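Local coordinates for CDC48 domain-containing protein (Pyrococcus horikoshii, PDB 4UZR) that is of unknown function but assembles into hexamers and dodecamers that combine beta-clam domains with a twelve-bladed beta-propeller, and possibly binds ATP, at residues 2-7 / 48-53; 30-35 / 55-60; 6-11 / 66-71; 90-95 / 123-128. All blocks are in the same frame, centred on the assembly; numbering follows the deposited sequence.

Contact 1: residues 2-7 / 48-53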
loop_
_atom_site.group_PDB
_atom_site.type_symbol
_atom_site.label_atom_id
_atom_site.label_comp_id
_atom_site.label_asym_id
_atom_site.label_seq_id
_atom_site.Cartn_x
_atom_site.Cartn_y
_atom_site.Cartn_z
ATOM N N SER A 2 40.068 -23.661 2.547
ATOM C CA SER A 2 40.470 -22.399 3.155
ATOM C C SER A 2 40.189 -21.241 2.202
ATOM O O SER A 2 40.836 -21.110 1.163
ATOM C CB SER A 2 41.953 -22.443 3.533
ATOM O OG SER A 2 42.322 -21.321 4.313
ATOM N N GLU A 3 39.227 -20.398 2.566
ATOM C CA GLU A 3 38.770 -19.325 1.688
ATOM C C GLU A 3 38.445 -18.035 2.437
ATOM O O GLU A 3 37.780 -18.055 3.478
ATOM C CB GLU A 3 37.541 -19.772 0.893
ATOM C CG GLU A 3 37.862 -20.544 -0.379
ATOM C CD GLU A 3 36.616 -21.038 -1.091
ATOM O OE1 GLU A 3 35.510 -20.872 -0.536
ATOM O OE2 GLU A 3 36.746 -21.604 -2.198
ATOM N N LEU A 4 38.915 -16.916 1.894
ATOM C CA LEU A 4 38.615 -15.600 2.447
ATOM C C LEU A 4 37.911 -14.710 1.425
ATOM O O LEU A 4 38.403 -14.507 0.316
ATOM C CB LEU A 4 39.890 -14.912 2.936
ATOM C CG LEU A 4 40.467 -15.373 4.276
ATOM C CD1 LEU A 4 41.683 -14.538 4.648
ATOM C CD2 LEU A 4 39.412 -15.307 5.369
ATOM N N LYS A 5 36.757 -14.179 1.812
ATOM C CA LYS A 5 36.031 -13.217 0.997
ATOM C C LYS A 5 36.033 -11.878 1.717
ATOM O O LYS A 5 35.430 -11.738 2.791
ATOM C CB LYS A 5 34.601 -13.694 0.737
ATOM C CG LYS A 5 34.520 -14.920 -0.161
ATOM C CD LYS A 5 33.083 -15.353 -0.400
ATOM C CE LYS A 5 33.024 -16.537 -1.355
ATOM N NZ LYS A 5 31.848 -17.416 -1.098
ATOM N N LEU A 6 36.712 -10.906 1.109
ATOM C CA LEU A 6 36.986 -9.614 1.728
ATOM C C LEU A 6 36.477 -8.444 0.895
ATOM O O LEU A 6 36.229 -8.581 -0.303
ATOM C CB LEU A 6 38.495 -9.437 1.896
ATOM C CG LEU A 6 39.299 -10.541 2.575
ATOM C CD1 LEU A 6 40.784 -10.275 2.392
ATOM C CD2 LEU A 6 38.942 -10.632 4.048
ATOM N N LYS A 7 36.352 -7.286 1.540
ATOM C CA LYS A 7 36.027 -6.040 0.853
ATOM C C LYS A 7 36.483 -4.841 1.682
ATOM O O LYS A 7 36.406 -4.866 2.910
ATOM C CB LYS A 7 34.524 -5.947 0.558
ATOM C CG LYS A 7 33.641 -5.684 1.768
ATOM C CD LYS A 7 32.172 -5.612 1.371
ATOM C CE LYS A 7 31.270 -5.517 2.594
ATOM N NZ LYS A 7 30.496 -4.245 2.623
ATOM N N PHE A 48 39.509 -3.513 5.828
ATOM C CA PHE A 48 38.848 -4.553 5.051
ATOM C C PHE A 48 37.937 -5.392 5.940
ATOM O O PHE A 48 38.356 -5.881 6.988
ATOM C CB PHE A 48 39.887 -5.463 4.392
ATOM C CG PHE A 48 40.630 -4.817 3.258
ATOM C CD1 PHE A 48 41.711 -3.984 3.505
ATOM C CD2 PHE A 48 40.250 -5.041 1.944
ATOM C CE1 PHE A 48 42.401 -3.390 2.464
ATOM C CE2 PHE A 48 40.933 -4.449 0.898
ATOM C CZ PHE A 48 42.011 -3.622 1.158
ATOM N N LYS A 49 36.688 -5.556 5.518
ATOM C CA LYS A 49 35.761 -6.411 6.247
ATOM C C LYS A 49 35.822 -7.826 5.694
ATOM O O LYS A 49 35.835 -8.028 4.479
ATOM C CB LYS A 49 34.329 -5.880 6.162
ATOM C CG LYS A 49 33.324 -6.689 6.977
ATOM C CD LYS A 49 32.058 -5.896 7.257
ATOM C CE LYS A 49 31.049 -6.718 8.054
ATOM N NZ LYS A 49 31.275 -6.617 9.530
ATOM N N VAL A 50 35.884 -8.805 6.587
ATOM C CA VAL A 50 35.853 -10.196 6.171
ATOM C C VAL A 50 34.408 -10.597 5.912
ATOM O O VAL A 50 33.696 -11.017 6.826
ATOM C CB VAL A 50 36.474 -11.123 7.225
ATOM C CG1 VAL A 50 36.534 -12.553 6.704
ATOM C CG2 VAL A 50 37.865 -10.632 7.595
ATOM N N VAL A 51 33.982 -10.441 4.662
ATOM C CA VAL A 51 32.619 -10.759 4.256
ATOM C C VAL A 51 32.302 -12.202 4.604
ATOM O O VAL A 51 31.226 -12.506 5.121
ATOM C CB VAL A 51 32.407 -10.533 2.748
ATOM C CG1 VAL A 51 30.989 -10.913 2.344
ATOM C CG2 VAL A 51 32.697 -9.090 2.387
ATOM N N GLN A 52 33.249 -13.093 4.328
ATOM C CA GLN A 52 33.077 -14.486 4.729
ATOM C C GLN A 52 34.406 -15.204 4.920
ATOM O O GLN A 52 35.345 -15.007 4.159
ATOM C CB GLN A 52 32.200 -15.247 3.729
ATOM C CG GLN A 52 31.815 -16.650 4.189
ATOM C CD GLN A 52 30.947 -17.386 3.187
ATOM O OE1 GLN A 52 31.071 -17.189 1.978
ATOM N NE2 GLN A 52 30.065 -18.246 3.686
ATOM N N ALA A 53 34.478 -16.034 5.952
ATOM C CA ALA A 53 35.641 -16.881 6.161
ATOM C C ALA A 53 35.178 -18.328 6.156
ATOM O O ALA A 53 34.359 -18.724 6.984
ATOM C CB ALA A 53 36.323 -16.537 7.473
#
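A classic beta bulge opposite Lys-5, where Val-51 and Gln-52 both face that one residue, interrupts the antiparallel pairing of strands 3-8 and 44-54 in the amino-terminal beta-clam domain. Hydrogen-bonded pairs form at the bulge, Lys-5 with Gln-52, and beyond it, Lys-7 with Lys-49. Lys-5 and Gln-52 exchange backbone bonds, N of Lys-5 to O of Gln-52 at 2.9 Å and N of Gln-52 to O of Lys-5 at 3.0 Å. On the other side of the corner at Val-51, the amide N of Lys-49 reaches O of Lys-7 at 2.7 Å. One face of the sheet is apolar: Leu-4 lays CD2 on CB of Ala-53 at 3.9 Å, a spot where a small methyl suits the branched leucine, and Leu-6 runs alongside Val-50, its CD2 against CG2 at 3.7 Å. Leu-58 and Val-31 pack against Leu-4. The other face carries long polar chains. Gln-52, with CG anti to its backbone N (chi1 -172°), stretches out beside the extended Lys-5, pointing the same way, and Arg-114 and Tyr-113 of a second subunit pack on the pair. Replacing Lys-5 with an alanine would probably leave Gln-52 OE1 without its ammonium partner and free the amide to turn. At the corner, Val-51 turns CG2 onto the aliphatic part of Lys-7, the two side chains crossing at about a right angle, with CG2 3.6 Å from CG of Lys-7. At the far end of the Lys-5 chain, NZ donates to OE1 of Gln-52 at 3.2 Å, almost in line with the amide carbonyl bond.

Contact 2: residues 30-35 / 55-60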
loop_
_atom_site.group_PDB
_atom_site.type_symbol
_atom_site.label_atom_id
_atom_site.label_comp_id
_atom_site.label_asym_id
_atom_site.label_seq_id
_atom_site.Cartn_x
_atom_site.Cartn_y
_atom_site.Cartn_z
ATOM N N THR A 30 44.884 -15.388 12.890
ATOM C CA THR A 30 43.536 -15.950 12.858
ATOM C C THR A 30 42.499 -14.938 12.372
ATOM O O THR A 30 42.477 -13.793 12.823
ATOM C CB THR A 30 43.118 -16.460 14.253
ATOM O OG1 THR A 30 43.921 -17.592 14.608
ATOM C CG2 THR A 30 41.648 -16.863 14.268
ATOM N N VAL A 31 41.639 -15.373 11.454
ATOM C CA VAL A 31 40.636 -14.501 10.854
ATOM C C VAL A 31 39.247 -15.125 10.977
ATOM O O VAL A 31 39.054 -16.300 10.660
ATOM C CB VAL A 31 40.954 -14.223 9.372
ATOM C CG1 VAL A 31 39.796 -13.510 8.700
ATOM C CG2 VAL A 31 42.235 -13.410 9.249
ATOM N N ARG A 32 38.287 -14.330 11.444
ATOM C CA ARG A 32 36.909 -14.781 11.622
ATOM C C ARG A 32 35.945 -13.991 10.737
ATOM O O ARG A 32 36.269 -12.895 10.281
ATOM C CB ARG A 32 36.516 -14.626 13.092
ATOM C CG ARG A 32 36.907 -15.801 13.970
ATOM C CD ARG A 32 37.297 -15.321 15.361
ATOM N NE ARG A 32 37.677 -16.419 16.245
ATOM C CZ ARG A 32 37.149 -16.621 17.447
ATOM N NH1 ARG A 32 36.227 -15.790 17.913
ATOM N NH2 ARG A 32 37.549 -17.645 18.189
ATOM N N THR A 33 34.759 -14.546 10.496
ATOM C CA THR A 33 33.725 -13.830 9.753
ATOM C C THR A 33 33.297 -12.567 10.496
ATOM O O THR A 33 32.950 -12.621 11.676
ATOM C CB THR A 33 32.481 -14.709 9.521
ATOM O OG1 THR A 33 32.851 -15.892 8.804
ATOM C CG2 THR A 33 31.434 -13.946 8.722
ATOM N N GLY A 34 33.319 -11.432 9.804
ATOM C CA GLY A 34 32.899 -10.178 10.398
ATOM C C GLY A 34 34.054 -9.317 10.873
ATOM O O GLY A 34 33.863 -8.152 11.223
ATOM N N ASP A 35 35.253 -9.892 10.894
ATOM C CA ASP A 35 36.445 -9.180 11.353
ATOM C C ASP A 35 36.791 -7.976 10.482
ATOM O O ASP A 35 36.476 -7.942 9.292
ATOM C CB ASP A 35 37.650 -10.123 11.418
ATOM C CG ASP A 35 37.571 -11.093 12.576
ATOM O OD1 ASP A 35 36.745 -10.870 13.488
ATOM O OD2 ASP A 35 38.350 -12.070 12.584
ATOM N N PRO A 55 36.567 -22.128 6.436
ATOM C CA PRO A 55 35.591 -22.004 7.523
ATOM C C PRO A 55 35.929 -20.850 8.466
ATOM O O PRO A 55 36.907 -20.139 8.241
ATOM C CB PRO A 55 35.704 -23.350 8.249
ATOM C CG PRO A 55 36.994 -23.981 7.755
ATOM C CD PRO A 55 37.652 -23.053 6.786
ATOM N N SER A 56 35.115 -20.654 9.497
ATOM C CA SER A 56 35.374 -19.609 10.482
ATOM C C SER A 56 35.211 -20.167 11.895
ATOM O O SER A 56 34.160 -20.712 12.226
ATOM C CB SER A 56 34.438 -18.417 10.255
ATOM O OG SER A 56 34.458 -17.520 11.351
ATOM N N PRO A 57 36.256 -20.041 12.734
ATOM C CA PRO A 57 37.521 -19.341 12.475
ATOM C C PRO A 57 38.491 -20.124 11.591
ATOM O O PRO A 57 38.327 -21.329 11.400
ATOM C CB PRO A 57 38.119 -19.173 13.875
ATOM C CG PRO A 57 37.550 -20.288 14.674
ATOM C CD PRO A 57 36.247 -20.706 14.049
ATOM N N LEU A 58 39.495 -19.429 11.063
ATOM C CA LEU A 58 40.486 -20.040 10.183
ATOM C C LEU A 58 41.882 -19.459 10.410
ATOM O O LEU A 58 42.025 -18.284 10.749
ATOM C CB LEU A 58 40.053 -19.898 8.715
ATOM C CG LEU A 58 40.957 -19.288 7.638
ATOM C CD1 LEU A 58 40.441 -19.693 6.275
ATOM C CD2 LEU A 58 40.996 -17.768 7.730
ATOM N N ARG A 59 42.906 -20.286 10.225
ATOM C CA ARG A 59 44.284 -19.819 10.321
ATOM C C ARG A 59 44.869 -19.648 8.924
ATOM O O ARG A 59 44.923 -20.599 8.143
ATOM C CB ARG A 59 45.130 -20.794 11.142
ATOM N N VAL A 60 45.295 -18.428 8.613
ATOM C CA VAL A 60 45.782 -18.096 7.278
ATOM C C VAL A 60 47.089 -18.795 6.902
ATOM O O VAL A 60 48.106 -18.652 7.584
ATOM C CB VAL A 60 45.969 -16.577 7.114
ATOM C CG1 VAL A 60 46.555 -16.258 5.746
ATOM C CG2 VAL A 60 44.645 -15.855 7.318
#
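A short antiparallel ribbon, strand 30-31 against strand 58-59, brings Val-31 and Leu-58 together as a hydrogen-bonded pair. Val-31 N gives a straight bond to Leu-58 O at 3.0 Å, while the return bond from Leu-58 N to Val-31 O is longer, 3.2 Å, and tilted from the carbonyl plane. Beta-branched valine suits both the strand and the apolar side here: its CB meets Leu-58 CD2 at 3.9 Å, and the side chains of Val-31 and Val-60 cross obliquely, CG2 of Val-31 lying 3.9 Å from CG2 of Val-60. Leu-4 and helix 18-26, through Leu-26, close over this group, so the ribbon packs against strand 3-8 and helix 18-26 of the beta-clam domain. Just beyond the paired residues the chain makes a type II beta turn from Arg-32 to Asp-35, closed by Asp-35 N bonding to Arg-32 O at 3.2 Å. Gly-34 suits its place in the turn because a CB at these backbone angles would be jammed against the carbonyl O of Thr-33. Ser-56 reaches the turn from the other segment: its hydroxyl, swung to the side opposite the amide N (chi1 167°), accepts on OG the amide N of Thr-33 at 3.1 Å in a nearly straight bond. Thr-33 OG1 in turn accepts from the amide of Ala-53 in strand 44-54. On the outer side, Arg-32 and Pro-57 lie side by side, the arginine's CG 3.6 Å from CB of the proline ring.

Contact 3: residues 6-11 / 66-71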
loop_
_atom_site.group_PDB
_atom_site.type_symbol
_atom_site.label_atom_id
_atom_site.label_comp_id
_atom_site.label_asym_id
_atom_site.label_seq_id
_atom_site.Cartn_x
_atom_site.Cartn_y
_atom_site.Cartn_z
ATOM N N LEU A 6 36.712 -10.906 1.109
ATOM C CA LEU A 6 36.986 -9.614 1.728
ATOM C C LEU A 6 36.477 -8.444 0.895
ATOM O O LEU A 6 36.229 -8.581 -0.303
ATOM C CB LEU A 6 38.495 -9.437 1.896
ATOM C CG LEU A 6 39.299 -10.541 2.575
ATOM C CD1 LEU A 6 40.784 -10.275 2.392
ATOM C CD2 LEU A 6 38.942 -10.632 4.048
ATOM N N LYS A 7 36.352 -7.286 1.540
ATOM C CA LYS A 7 36.027 -6.040 0.853
ATOM C C LYS A 7 36.483 -4.841 1.682
ATOM O O LYS A 7 36.406 -4.866 2.910
ATOM C CB LYS A 7 34.524 -5.947 0.558
ATOM C CG LYS A 7 33.641 -5.684 1.768
ATOM C CD LYS A 7 32.172 -5.612 1.371
ATOM C CE LYS A 7 31.270 -5.517 2.594
ATOM N NZ LYS A 7 30.496 -4.245 2.623
ATOM N N PRO A 8 36.971 -3.788 1.010
ATOM C CA PRO A 8 37.420 -2.577 1.706
ATOM C C PRO A 8 36.230 -1.790 2.248
ATOM O O PRO A 8 35.163 -1.813 1.637
ATOM C CB PRO A 8 38.129 -1.788 0.605
ATOM C CG PRO A 8 37.472 -2.235 -0.656
ATOM C CD PRO A 8 37.141 -3.685 -0.450
ATOM N N LEU A 9 36.406 -1.111 3.379
ATOM C CA LEU A 9 35.319 -0.320 3.952
ATOM C C LEU A 9 35.066 0.965 3.155
ATOM O O LEU A 9 33.929 1.222 2.758
ATOM C CB LEU A 9 35.550 -0.029 5.443
ATOM C CG LEU A 9 35.606 -1.229 6.391
ATOM C CD1 LEU A 9 35.639 -0.769 7.841
ATOM C CD2 LEU A 9 34.430 -2.158 6.147
ATOM N N PRO A 10 36.110 1.781 2.915
ATOM C CA PRO A 10 35.850 2.833 1.931
ATOM C C PRO A 10 36.006 2.261 0.525
ATOM O O PRO A 10 36.995 1.585 0.244
ATOM C CB PRO A 10 36.944 3.859 2.222
ATOM C CG PRO A 10 38.069 3.058 2.756
ATOM C CD PRO A 10 37.460 1.901 3.502
ATOM N N LYS A 11 35.039 2.523 -0.347
ATOM C CA LYS A 11 35.073 1.964 -1.692
ATOM C C LYS A 11 36.056 2.739 -2.565
ATOM O O LYS A 11 35.670 3.467 -3.478
ATOM C CB LYS A 11 33.674 1.948 -2.306
ATOM C CG LYS A 11 32.702 1.020 -1.586
ATOM C CD LYS A 11 33.351 -0.324 -1.287
ATOM C CE LYS A 11 32.449 -1.208 -0.437
ATOM N NZ LYS A 11 32.276 -0.677 0.944
ATOM N N ILE A 66 41.960 -16.222 -1.535
ATOM C CA ILE A 66 41.454 -14.887 -1.232
ATOM C C ILE A 66 40.688 -14.281 -2.406
ATOM O O ILE A 66 41.188 -14.227 -3.530
ATOM C CB ILE A 66 42.591 -13.931 -0.818
ATOM C CG1 ILE A 66 43.353 -14.493 0.384
ATOM C CG2 ILE A 66 42.039 -12.551 -0.499
ATOM C CD1 ILE A 66 44.482 -13.604 0.855
ATOM N N THR A 67 39.472 -13.821 -2.128
ATOM C CA THR A 67 38.577 -13.292 -3.151
ATOM C C THR A 67 38.158 -11.862 -2.820
ATOM O O THR A 67 37.809 -11.561 -1.678
ATOM C CB THR A 67 37.317 -14.174 -3.301
ATOM O OG1 THR A 67 37.697 -15.481 -3.746
ATOM C CG2 THR A 67 36.346 -13.574 -4.306
ATOM N N LEU A 68 38.206 -10.979 -3.813
ATOM C CA LEU A 68 37.700 -9.623 -3.639
ATOM C C LEU A 68 36.199 -9.574 -3.916
ATOM O O LEU A 68 35.732 -10.001 -4.971
ATOM C CB LEU A 68 38.442 -8.642 -4.550
ATOM C CG LEU A 68 37.900 -7.209 -4.624
ATOM C CD1 LEU A 68 37.904 -6.533 -3.260
ATOM C CD2 LEU A 68 38.698 -6.392 -5.626
ATOM N N VAL A 69 35.457 -9.058 -2.945
ATOM C CA VAL A 69 34.004 -8.951 -3.016
ATOM C C VAL A 69 33.594 -7.482 -3.119
ATOM O O VAL A 69 34.192 -6.623 -2.475
ATOM C CB VAL A 69 33.331 -9.639 -1.799
ATOM C CG1 VAL A 69 31.886 -9.202 -1.640
ATOM C CG2 VAL A 69 33.423 -11.154 -1.931
ATOM N N THR A 70 32.594 -7.188 -3.946
ATOM C CA THR A 70 32.132 -5.812 -4.105
ATOM C C THR A 70 30.816 -5.572 -3.367
ATOM O O THR A 70 30.708 -4.635 -2.577
ATOM C CB THR A 70 31.964 -5.421 -5.598
ATOM O OG1 THR A 70 31.177 -6.411 -6.270
ATOM C CG2 THR A 70 33.312 -5.316 -6.289
ATOM N N HIS A 71 29.833 -6.436 -3.604
ATOM C CA HIS A 71 28.518 -6.327 -2.967
ATOM C C HIS A 71 28.548 -6.471 -1.439
ATOM O O HIS A 71 29.308 -7.276 -0.902
ATOM C CB HIS A 71 27.550 -7.332 -3.598
ATOM C CG HIS A 71 27.211 -7.018 -5.025
ATOM N ND1 HIS A 71 26.386 -5.971 -5.375
ATOM C CD2 HIS A 71 27.595 -7.601 -6.180
ATOM C CE1 HIS A 71 26.270 -5.927 -6.689
ATOM N NE2 HIS A 71 26.994 -6.908 -7.205
#
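Leu-6 joins strand 3-8 to strand 65-69 in parallel, its N bonding to Thr-67 O at 3.1 Å and its O accepting Val-69 N at 2.8 Å, so that one residue straddles Leu-68; the two short segments run with their directions 45° apart. Both bonds are nearly straight at the carbonyl. The side chain of Leu-6 adds an apolar contact, its CD1 leaning across CG2 of Ile-66 at 3.9 Å, on the side that helix 18-26 covers through Val-19 and Arg-23. In Ile-66, CG1 lies beside the backbone N, opposite the carbonyl carbon (chi1 -57°), which leaves CG2 to face Leu-6. Further along, Leu-68 reaches with CD1 to the ring of Pro-8, meeting CD at 4.1 Å and about at right angles. Proline has no amide hydrogen to offer, which is tolerable here, where the strand is ending. Beyond it, Lys-11 curls back so that NZ donates to O of Pro-8 (3.2 Å) and O of Leu-9 (3.1 Å), and also to Glu-111 O of a third subunit: carbonyls thus hold this buried ammonium group. Thr-67 and Leu-68 pair with an antiparallel strand of a fourth subunit, so the parallel join belongs to a mixed beta-clam sheet that continues across a subunit interface.

Contact 4: residues 90-95 / 123-128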
loop_
_atom_site.group_PDB
_atom_site.type_symbol
_atom_site.label_atom_id
_atom_site.label_comp_id
_atom_site.label_asym_id
_atom_site.label_seq_id
_atom_site.Cartn_x
_atom_site.Cartn_y
_atom_site.Cartn_z
ATOM N N GLU A 90 7.849 -9.782 9.555
ATOM C CA GLU A 90 8.415 -8.460 9.316
ATOM C C GLU A 90 9.421 -8.090 10.401
ATOM O O GLU A 90 9.039 -7.672 11.495
ATOM C CB GLU A 90 7.300 -7.416 9.232
ATOM C CG GLU A 90 6.354 -7.633 8.060
ATOM C CD GLU A 90 4.983 -7.023 8.276
ATOM O OE1 GLU A 90 4.636 -6.729 9.440
ATOM O OE2 GLU A 90 4.249 -6.842 7.281
ATOM N N ASN A 91 10.704 -8.266 10.088
ATOM C CA ASN A 91 11.799 -7.967 11.012
ATOM C C ASN A 91 11.743 -8.803 12.290
ATOM O O ASN A 91 12.250 -8.394 13.333
ATOM C CB ASN A 91 11.856 -6.473 11.342
ATOM N N LEU A 92 11.118 -9.971 12.195
ATOM C CA LEU A 92 11.049 -10.911 13.305
ATOM C C LEU A 92 11.408 -12.318 12.840
ATOM O O LEU A 92 10.868 -12.813 11.853
ATOM C CB LEU A 92 9.647 -10.928 13.915
ATOM C CG LEU A 92 9.345 -10.076 15.149
ATOM C CD1 LEU A 92 8.183 -10.683 15.920
ATOM C CD2 LEU A 92 10.568 -9.933 16.041
ATOM N N ILE A 93 12.321 -12.958 13.559
ATOM C CA ILE A 93 12.659 -14.347 13.293
ATOM C C ILE A 93 12.306 -15.178 14.523
ATOM O O ILE A 93 12.848 -14.958 15.602
ATOM C CB ILE A 93 14.154 -14.510 12.940
ATOM C CG1 ILE A 93 14.520 -13.614 11.754
ATOM C CG2 ILE A 93 14.479 -15.959 12.620
ATOM C CD1 ILE A 93 16.006 -13.498 11.504
ATOM N N VAL A 94 11.370 -16.109 14.364
ATOM C CA VAL A 94 10.903 -16.921 15.484
ATOM C C VAL A 94 11.336 -18.372 15.310
ATOM O O VAL A 94 11.054 -18.992 14.287
ATOM C CB VAL A 94 9.366 -16.854 15.635
ATOM C CG1 VAL A 94 8.901 -17.743 16.780
ATOM C CG2 VAL A 94 8.916 -15.419 15.862
ATOM N N VAL A 95 12.026 -18.903 16.317
ATOM C CA VAL A 95 12.579 -20.254 16.270
ATOM C C VAL A 95 11.973 -21.141 17.349
ATOM O O VAL A 95 11.842 -20.729 18.502
ATOM C CB VAL A 95 14.113 -20.233 16.456
ATOM C CG1 VAL A 95 14.692 -21.642 16.386
ATOM C CG2 VAL A 95 14.760 -19.328 15.427
ATOM N N VAL A 123 2.325 -21.918 17.620
ATOM C CA VAL A 123 2.965 -20.611 17.731
ATOM C C VAL A 123 2.550 -19.725 16.555
ATOM O O VAL A 123 2.773 -20.069 15.394
ATOM C CB VAL A 123 4.506 -20.722 17.787
ATOM C CG1 VAL A 123 5.143 -19.345 17.739
ATOM C CG2 VAL A 123 4.943 -21.464 19.042
ATOM N N LEU A 124 1.934 -18.589 16.867
ATOM C CA LEU A 124 1.434 -17.666 15.856
ATOM C C LEU A 124 2.247 -16.377 15.848
ATOM O O LEU A 124 2.686 -15.904 16.894
ATOM C CB LEU A 124 -0.038 -17.346 16.122
ATOM C CG LEU A 124 -1.016 -18.523 16.129
ATOM C CD1 LEU A 124 -2.420 -18.049 16.460
ATOM C CD2 LEU A 124 -1.000 -19.240 14.789
ATOM N N VAL A 125 2.457 -15.816 14.662
ATOM C CA VAL A 125 3.224 -14.582 14.526
ATOM C C VAL A 125 2.524 -13.600 13.593
ATOM O O VAL A 125 2.119 -13.962 12.492
ATOM C CB VAL A 125 4.650 -14.852 13.985
ATOM C CG1 VAL A 125 5.439 -13.555 13.888
ATOM C CG2 VAL A 125 5.384 -15.852 14.863
ATOM N N ARG A 126 2.385 -12.357 14.046
ATOM C CA ARG A 126 1.833 -11.277 13.230
ATOM C C ARG A 126 2.338 -9.919 13.700
ATOM O O ARG A 126 2.042 -9.496 14.818
ATOM C CB ARG A 126 0.303 -11.293 13.236
ATOM C CG ARG A 126 -0.308 -10.098 12.514
ATOM C CD ARG A 126 -1.825 -10.133 12.523
ATOM N NE ARG A 126 -2.387 -9.933 11.190
ATOM C CZ ARG A 126 -2.682 -8.740 10.682
ATOM N NH1 ARG A 126 -2.469 -7.640 11.394
ATOM N NH2 ARG A 126 -3.191 -8.643 9.462
ATOM N N ASN A 127 3.105 -9.252 12.843
ATOM C CA ASN A 127 3.686 -7.945 13.149
ATOM C C ASN A 127 4.605 -7.963 14.370
ATOM O O ASN A 127 5.696 -8.538 14.334
ATOM C CB ASN A 127 2.596 -6.878 13.312
ATOM C CG ASN A 127 1.751 -6.708 12.062
ATOM O OD1 ASN A 127 2.209 -6.966 10.949
ATOM N ND2 ASN A 127 0.509 -6.271 12.242
ATOM N N ASP A 128 4.158 -7.323 15.445
ATOM C CA ASP A 128 4.944 -7.218 16.667
ATOM C C ASP A 128 4.550 -8.280 17.689
ATOM O O ASP A 128 5.152 -8.375 18.755
ATOM C CB ASP A 128 4.773 -5.827 17.284
ATOM C CG ASP A 128 5.443 -4.738 16.469
ATOM O OD1 ASP A 128 6.314 -5.066 15.638
ATOM O OD2 ASP A 128 5.099 -3.553 16.663
#
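Two neighbouring sheets of the beta-propeller pack face to face here, with Val-94 of strand 92-97 meeting Val-123 and Val-125 of strand 122-126. The strands run almost exactly antiparallel, but their axes lie 9.3 Å apart, a distance spanned by side chains and not by backbone bonds. Val-94 projects toward the other sheet. With CG1 opposite the backbone N (chi1 178°), it points one methyl at each of the two valines: CG2 meets CG2 of Val-125 tip to tip at 3.7 Å, and CG1 slants toward CG1 of Val-123 at 4.2 Å, so its forked end fits over the row they make. The branching that fills this space also suits an extended backbone. Val-125 has further apolar company in Ile-87 of strand 83-89. Two residues earlier than Val-94 on the same strand, Leu-92 reaches the end of the other strand, with Val-130 and Ile-104 also touching it. At the open rim, Glu-90 and Asn-127 lie side by side, pointing the same way, their carboxylate and amide planes only 5° apart. Just after the strand, Asn-127 has its carbonyl near Leu-92, whose CD1 lies 3.6 Å from O of Asn-127.

Contacts 1, 2 and 3 cluster in the amino-terminal beta-clam domain, whereas contact 4 lies in the propeller, on the opposite side of the chain's centre and 31 to 33 Å from the others between centres. Contacts 1 and 3 share Leu-6 and Lys-7: strand 3-8 is an inner strand, between 44-54 and 65-69. Contact 2 lies 8 Å from contact 1 centre to centre, and probable backbone hydrogen bonds of Gly-34 and Asp-35 to Val-50 join its turn to strand 44-54. Along the chain, contacts 1 and 2 alternate their segments, contact 3 encloses contact 2, and contact 4 follows all three, consistent with two domains in series, the first clam-like and the second contributing propeller blades.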